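Local coordinates for endoglucanase (Cryptopygus antarcticus, PDB 5H4U), which hydrolyses internal beta-1,4-glucosidic linkages in carboxymethylcellulose, lichenan and barley beta-glucan, at residues A105-Q119 and W193-V207. Numbering follows the deposited sequence.
Sequences ACYEMTFTNTAISGQ and WFKNADNPSMKFTQV
I116 lays CD1 over the face of the F194 ring, 4.3 Å from its centroid and 27° off the normal, a CH-pi contact; the same methyl also lies over the centre of the F111 ring of its own segment, 3.7 Å above the plane. CG1 sits between the backbone N and the carbonyl carbon (chi1 67°), and the extended chi2 carries CD1 to A197 CB and P200 CG. F111 runs alongside P200, CD1 to CB 3.7 Å, and its CE2 reaches the edge of the W193 indole, 4.0 Å from CH2. Q119 lies across one face of that indole, and W193 NE1 donates to N84 O. An alanine in its place would probably open a gap beside F111 and leave N84 O without this donor. Beyond this cluster, N113 OD1 accepts from S201 N at 2.6 Å, the donor standing above the carbonyl plane. Strands 106-111 and 201-207 then run antiparallel, with E108-T205 (E108 N to T205 O 2.9 Å) and T110-K203 as hydrogen-bonded pairs. Y107 and F204 lie side by side, ring planes at 64°, and both rings also meet F137, Y107 edge-to-face. Strands 120-128 and 19-27 flank the pair, consistent with the double-psi beta-barrel of glycosyl hydrolase family 45.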
loop_
_atom_site.group_PDB
_atom_site.type_symbol
_atom_site.label_atom_id
_atom_site.label_comp_id
_atom_site.label_asym_id
_atom_site.label_seq_id
_atom_site.Cartn_x
_atom_site.Cartn_y
_atom_site.Cartn_z
ATOM N N ALA A 105 2.232 -3.531 11.135
ATOM C CA ALA A 105 1.654 -4.827 11.402
ATOM C C ALA A 105 1.287 -5.486 10.085
ATOM O O ALA A 105 0.967 -4.816 9.096
ATOM C CB ALA A 105 0.426 -4.699 12.291
ATOM N N CYS A 106 1.360 -6.804 10.066
ATOM C CA CYS A 106 0.988 -7.569 8.889
ATOM C C CYS A 106 -0.307 -8.325 9.102
ATOM O O CYS A 106 -0.585 -8.849 10.188
ATOM C CB CYS A 106 2.072 -8.558 8.474
ATOM S SG CYS A 106 3.464 -7.708 7.797
ATOM N N TYR A 107 -1.068 -8.406 8.037
ATOM C CA TYR A 107 -2.319 -9.123 8.054
ATOM C C TYR A 107 -2.324 -10.018 6.828
ATOM O O TYR A 107 -1.842 -9.615 5.765
ATOM C CB TYR A 107 -3.497 -8.128 8.084
ATOM C CG TYR A 107 -3.403 -7.154 9.252
ATOM C CD1 TYR A 107 -2.557 -6.062 9.202
ATOM C CD2 TYR A 107 -4.145 -7.347 10.417
ATOM C CE1 TYR A 107 -2.453 -5.206 10.254
ATOM C CE2 TYR A 107 -4.048 -6.484 11.476
ATOM C CZ TYR A 107 -3.200 -5.410 11.387
ATOM O OH TYR A 107 -3.094 -4.509 12.424
ATOM N N GLU A 108 -2.756 -11.263 7.004
ATOM C CA GLU A 108 -3.050 -12.122 5.869
ATOM C C GLU A 108 -4.561 -12.244 5.725
ATOM O O GLU A 108 -5.276 -12.484 6.705
ATOM C CB GLU A 108 -2.395 -13.492 5.971
ATOM C CG GLU A 108 -3.346 -14.588 6.275
ATOM C CD GLU A 108 -2.720 -15.960 6.167
ATOM O OE1 GLU A 108 -3.476 -16.853 5.732
ATOM O OE2 GLU A 108 -1.503 -16.142 6.455
ATOM N N MET A 109 -5.043 -12.009 4.516
ATOM C CA MET A 109 -6.461 -11.944 4.226
ATOM C C MET A 109 -6.820 -12.959 3.153
ATOM O O MET A 109 -6.039 -13.208 2.220
ATOM C CB MET A 109 -6.884 -10.492 3.817
ATOM C CG MET A 109 -5.978 -9.703 2.810
ATOM S SD MET A 109 -6.340 -7.883 2.757
ATOM C CE MET A 109 -6.281 -7.492 1.049
ATOM N N THR A 110 -7.987 -13.568 3.325
ATOM C CA THR A 110 -8.601 -14.410 2.318
ATOM C C THR A 110 -9.711 -13.595 1.677
ATOM O O THR A 110 -10.633 -13.137 2.363
ATOM C CB THR A 110 -9.173 -15.698 2.905
ATOM O OG1 THR A 110 -8.145 -16.391 3.610
ATOM C CG2 THR A 110 -9.677 -16.598 1.778
ATOM N N PHE A 111 -9.596 -13.378 0.375
ATOM C CA PHE A 111 -10.631 -12.642 -0.318
ATOM C C PHE A 111 -11.915 -13.446 -0.343
ATOM O O PHE A 111 -11.904 -14.675 -0.478
ATOM C CB PHE A 111 -10.161 -12.258 -1.708
ATOM C CG PHE A 111 -9.055 -11.277 -1.659
ATOM C CD1 PHE A 111 -9.303 -9.992 -1.231
ATOM C CD2 PHE A 111 -7.769 -11.653 -1.962
ATOM C CE1 PHE A 111 -8.304 -9.092 -1.156
ATOM C CE2 PHE A 111 -6.768 -10.766 -1.890
ATOM C CZ PHE A 111 -7.027 -9.471 -1.491
ATOM N N THR A 112 -13.023 -12.736 -0.181
ATOM C CA THR A 112 -14.307 -13.354 0.082
ATOM C C THR A 112 -15.330 -13.199 -1.047
ATOM O O THR A 112 -16.319 -13.923 -1.058
ATOM C CB THR A 112 -14.837 -12.775 1.418
ATOM O OG1 THR A 112 -14.241 -13.464 2.495
ATOM C CG2 THR A 112 -16.307 -12.861 1.571
ATOM N N ASN A 113 -15.094 -12.355 -2.047
ATOM C CA ASN A 113 -16.208 -12.135 -2.962
ATOM C C ASN A 113 -15.913 -11.728 -4.403
ATOM O O ASN A 113 -16.879 -11.401 -5.107
ATOM C CB ASN A 113 -17.176 -11.085 -2.418
ATOM C CG ASN A 113 -16.658 -9.686 -2.569
ATOM O OD1 ASN A 113 -15.465 -9.435 -2.491
ATOM N ND2 ASN A 113 -17.544 -8.775 -2.863
ATOM N N THR A 114 -14.694 -11.689 -4.910
ATOM C CA THR A 114 -14.748 -11.371 -6.341
ATOM C C THR A 114 -14.278 -12.537 -7.188
ATOM O O THR A 114 -14.394 -13.699 -6.801
ATOM C CB THR A 114 -13.903 -10.156 -6.713
ATOM O OG1 THR A 114 -12.522 -10.441 -6.456
ATOM C CG2 THR A 114 -14.375 -8.892 -5.960
ATOM N N ALA A 115 -13.776 -12.240 -8.372
ATOM C CA ALA A 115 -13.117 -13.286 -9.129
ATOM C C ALA A 115 -11.881 -13.810 -8.401
ATOM O O ALA A 115 -11.381 -14.877 -8.762
ATOM C CB ALA A 115 -12.759 -12.777 -10.522
ATOM N N ILE A 116 -11.357 -13.076 -7.417
ATOM C CA ILE A 116 -10.206 -13.530 -6.633
ATOM C C ILE A 116 -10.639 -14.117 -5.285
ATOM O O ILE A 116 -9.820 -14.237 -4.370
ATOM C CB ILE A 116 -9.163 -12.417 -6.447
ATOM C CG1 ILE A 116 -9.706 -11.287 -5.583
ATOM C CG2 ILE A 116 -8.762 -11.870 -7.778
ATOM C CD1 ILE A 116 -8.712 -10.188 -5.313
ATOM N N SER A 117 -11.925 -14.448 -5.142
ATOM C CA SER A 117 -12.441 -15.112 -3.944
ATOM C C SER A 117 -11.681 -16.401 -3.660
ATOM O O SER A 117 -11.460 -17.212 -4.562
ATOM C CB SER A 117 -13.924 -15.416 -4.115
ATOM O OG SER A 117 -14.486 -15.885 -2.905
ATOM N N GLY A 118 -11.266 -16.575 -2.410
ATOM C CA GLY A 118 -10.476 -17.713 -2.023
ATOM C C GLY A 118 -8.987 -17.472 -2.040
ATOM O O GLY A 118 -8.242 -18.230 -1.403
ATOM N N GLN A 119 -8.533 -16.450 -2.763
ATOM C CA GLN A 119 -7.120 -16.142 -2.850
ATOM C C GLN A 119 -6.648 -15.421 -1.593
ATOM O O GLN A 119 -7.426 -14.817 -0.848
ATOM C CB GLN A 119 -6.807 -15.296 -4.095
ATOM C CG GLN A 119 -7.201 -15.932 -5.417
ATOM C CD GLN A 119 -6.819 -15.078 -6.630
ATOM O OE1 GLN A 119 -5.850 -14.318 -6.588
ATOM N NE2 GLN A 119 -7.580 -15.205 -7.719
ATOM N N TRP A 193 -2.751 -11.378 -11.258
ATOM C CA TRP A 193 -3.071 -12.145 -10.060
ATOM C C TRP A 193 -4.306 -11.590 -9.371
ATOM O O TRP A 193 -5.138 -12.350 -8.857
ATOM C CB TRP A 193 -1.879 -12.110 -9.109
ATOM C CG TRP A 193 -2.007 -12.911 -7.827
ATOM C CD1 TRP A 193 -1.424 -14.117 -7.564
ATOM C CD2 TRP A 193 -2.717 -12.550 -6.628
ATOM N NE1 TRP A 193 -1.726 -14.531 -6.295
ATOM C CE2 TRP A 193 -2.528 -13.596 -5.700
ATOM C CE3 TRP A 193 -3.504 -11.455 -6.258
ATOM C CZ2 TRP A 193 -3.093 -13.585 -4.428
ATOM C CZ3 TRP A 193 -4.075 -11.449 -5.007
ATOM C CH2 TRP A 193 -3.860 -12.506 -4.098
ATOM N N PHE A 194 -4.436 -10.261 -9.356
ATOM C CA PHE A 194 -5.518 -9.548 -8.697
ATOM C C PHE A 194 -6.783 -9.496 -9.542
ATOM O O PHE A 194 -7.851 -9.195 -9.016
ATOM C CB PHE A 194 -5.020 -8.139 -8.369
ATOM C CG PHE A 194 -5.892 -7.356 -7.431
ATOM C CD1 PHE A 194 -5.833 -7.563 -6.055
ATOM C CD2 PHE A 194 -6.748 -6.389 -7.921
ATOM C CE1 PHE A 194 -6.611 -6.818 -5.190
ATOM C CE2 PHE A 194 -7.536 -5.658 -7.054
ATOM C CZ PHE A 194 -7.457 -5.872 -5.678
ATOM N N LYS A 195 -6.677 -9.764 -10.845
ATOM C CA LYS A 195 -7.814 -9.948 -11.756
ATOM C C LYS A 195 -8.680 -8.711 -11.882
ATOM O O LYS A 195 -9.856 -8.819 -12.223
ATOM C CB LYS A 195 -8.680 -11.133 -11.343
ATOM C CG LYS A 195 -8.096 -12.441 -11.769
ATOM C CD LYS A 195 -8.910 -13.625 -11.295
ATOM C CE LYS A 195 -8.071 -14.870 -11.309
ATOM N NZ LYS A 195 -8.823 -15.999 -10.779
ATOM N N ASN A 196 -8.103 -7.537 -11.636
ATOM C CA ASN A 196 -8.831 -6.270 -11.615
ATOM C C ASN A 196 -10.113 -6.354 -10.786
ATOM O O ASN A 196 -11.088 -5.647 -11.044
ATOM C CB ASN A 196 -9.112 -5.822 -13.044
ATOM C CG ASN A 196 -9.562 -4.388 -13.130
ATOM O OD1 ASN A 196 -9.255 -3.563 -12.252
ATOM N ND2 ASN A 196 -10.257 -4.064 -14.211
ATOM N N ALA A 197 -10.070 -7.148 -9.722
ATOM C CA ALA A 197 -11.163 -7.228 -8.766
ATOM C C ALA A 197 -11.513 -5.845 -8.269
ATOM O O ALA A 197 -10.631 -5.014 -8.040
ATOM C CB ALA A 197 -10.770 -8.108 -7.583
ATOM N N ASP A 198 -12.805 -5.590 -8.127
ATOM C CA ASP A 198 -13.310 -4.282 -7.712
ATOM C C ASP A 198 -13.717 -4.351 -6.245
ATOM O O ASP A 198 -14.761 -4.921 -5.913
ATOM C CB ASP A 198 -14.479 -3.883 -8.606
ATOM C CG ASP A 198 -14.814 -2.432 -8.515
ATOM O OD1 ASP A 198 -13.995 -1.643 -7.977
ATOM O OD2 ASP A 198 -15.899 -2.070 -9.010
ATOM N N ASN A 199 -12.911 -3.759 -5.367
ATOM C CA ASN A 199 -13.183 -3.731 -3.932
ATOM C C ASN A 199 -13.514 -5.120 -3.406
ATOM O O ASN A 199 -14.636 -5.355 -2.942
ATOM C CB ASN A 199 -14.321 -2.781 -3.584
ATOM C CG ASN A 199 -14.063 -1.371 -3.961
ATOM O OD1 ASN A 199 -12.933 -0.974 -4.207
ATOM N ND2 ASN A 199 -15.122 -0.564 -3.952
ATOM N N PRO A 200 -12.593 -6.070 -3.486
ATOM C CA PRO A 200 -12.906 -7.398 -2.956
ATOM C C PRO A 200 -12.997 -7.288 -1.456
ATOM O O PRO A 200 -12.219 -6.592 -0.813
ATOM C CB PRO A 200 -11.725 -8.254 -3.414
ATOM C CG PRO A 200 -10.609 -7.286 -3.574
ATOM C CD PRO A 200 -11.257 -6.043 -4.100
ATOM N N SER A 201 -14.022 -7.930 -0.903
ATOM C CA SER A 201 -14.148 -8.109 0.528
ATOM C C SER A 201 -13.284 -9.280 0.995
ATOM O O SER A 201 -12.878 -10.136 0.199
ATOM C CB SER A 201 -15.604 -8.355 0.869
ATOM O OG SER A 201 -16.354 -7.256 0.421
ATOM N N MET A 202 -13.032 -9.346 2.301
ATOM C CA MET A 202 -12.164 -10.420 2.759
ATOM C C MET A 202 -12.436 -10.688 4.231
ATOM O O MET A 202 -13.140 -9.931 4.900
ATOM C CB MET A 202 -10.688 -10.080 2.496
ATOM C CG MET A 202 -10.153 -8.756 3.068
ATOM S SD MET A 202 -10.174 -8.790 4.841
ATOM C CE MET A 202 -9.610 -7.213 5.262
ATOM N N LYS A 203 -11.855 -11.781 4.717
ATOM C CA LYS A 203 -11.607 -12.000 6.129
ATOM C C LYS A 203 -10.095 -11.965 6.337
ATOM O O LYS A 203 -9.338 -12.287 5.428
ATOM C CB LYS A 203 -12.219 -13.327 6.600
ATOM C CG LYS A 203 -11.906 -14.486 5.686
ATOM C CD LYS A 203 -12.456 -15.838 6.154
ATOM C CE LYS A 203 -12.400 -16.881 5.005
ATOM N NZ LYS A 203 -11.365 -17.979 5.195
ATOM N N PHE A 204 -9.643 -11.536 7.510
ATOM C CA PHE A 204 -8.225 -11.303 7.731
ATOM C C PHE A 204 -7.829 -11.720 9.131
ATOM O O PHE A 204 -8.625 -11.674 10.066
ATOM C CB PHE A 204 -7.832 -9.822 7.530
ATOM C CG PHE A 204 -8.357 -8.876 8.587
ATOM C CD1 PHE A 204 -9.663 -8.416 8.540
ATOM C CD2 PHE A 204 -7.528 -8.408 9.599
ATOM C CE1 PHE A 204 -10.153 -7.533 9.513
ATOM C CE2 PHE A 204 -8.003 -7.507 10.573
ATOM C CZ PHE A 204 -9.312 -7.074 10.525
ATOM N N THR A 205 -6.549 -12.002 9.280
ATOM C CA THR A 205 -5.974 -12.311 10.571
ATOM C C THR A 205 -4.580 -11.720 10.644
ATOM O O THR A 205 -3.829 -11.739 9.659
ATOM C CB THR A 205 -5.918 -13.818 10.796
ATOM O OG1 THR A 205 -7.204 -14.372 10.484
ATOM C CG2 THR A 205 -5.532 -14.155 12.257
ATOM N N GLN A 206 -4.257 -11.163 11.803
ATOM C CA GLN A 206 -2.938 -10.600 11.987
ATOM C C GLN A 206 -1.932 -11.744 12.040
ATOM O O GLN A 206 -2.234 -12.834 12.539
ATOM C CB GLN A 206 -2.900 -9.743 13.245
ATOM C CG GLN A 206 -1.518 -9.343 13.692
ATOM C CD GLN A 206 -1.524 -8.153 14.657
ATOM O OE1 GLN A 206 -0.801 -7.188 14.458
ATOM N NE2 GLN A 206 -2.362 -8.209 15.673
ATOM N N VAL A 207 -0.773 -11.527 11.414
ATOM C CA VAL A 207 0.306 -12.505 11.388
ATOM C C VAL A 207 1.599 -11.757 11.677
ATOM O O VAL A 207 1.685 -10.543 11.511
ATOM C CB VAL A 207 0.399 -13.294 10.048
ATOM C CG1 VAL A 207 -0.929 -13.966 9.716
ATOM C CG2 VAL A 207 0.829 -12.371 8.924
HETATM O O HOH W 1 1.437 -7.829 12.812
#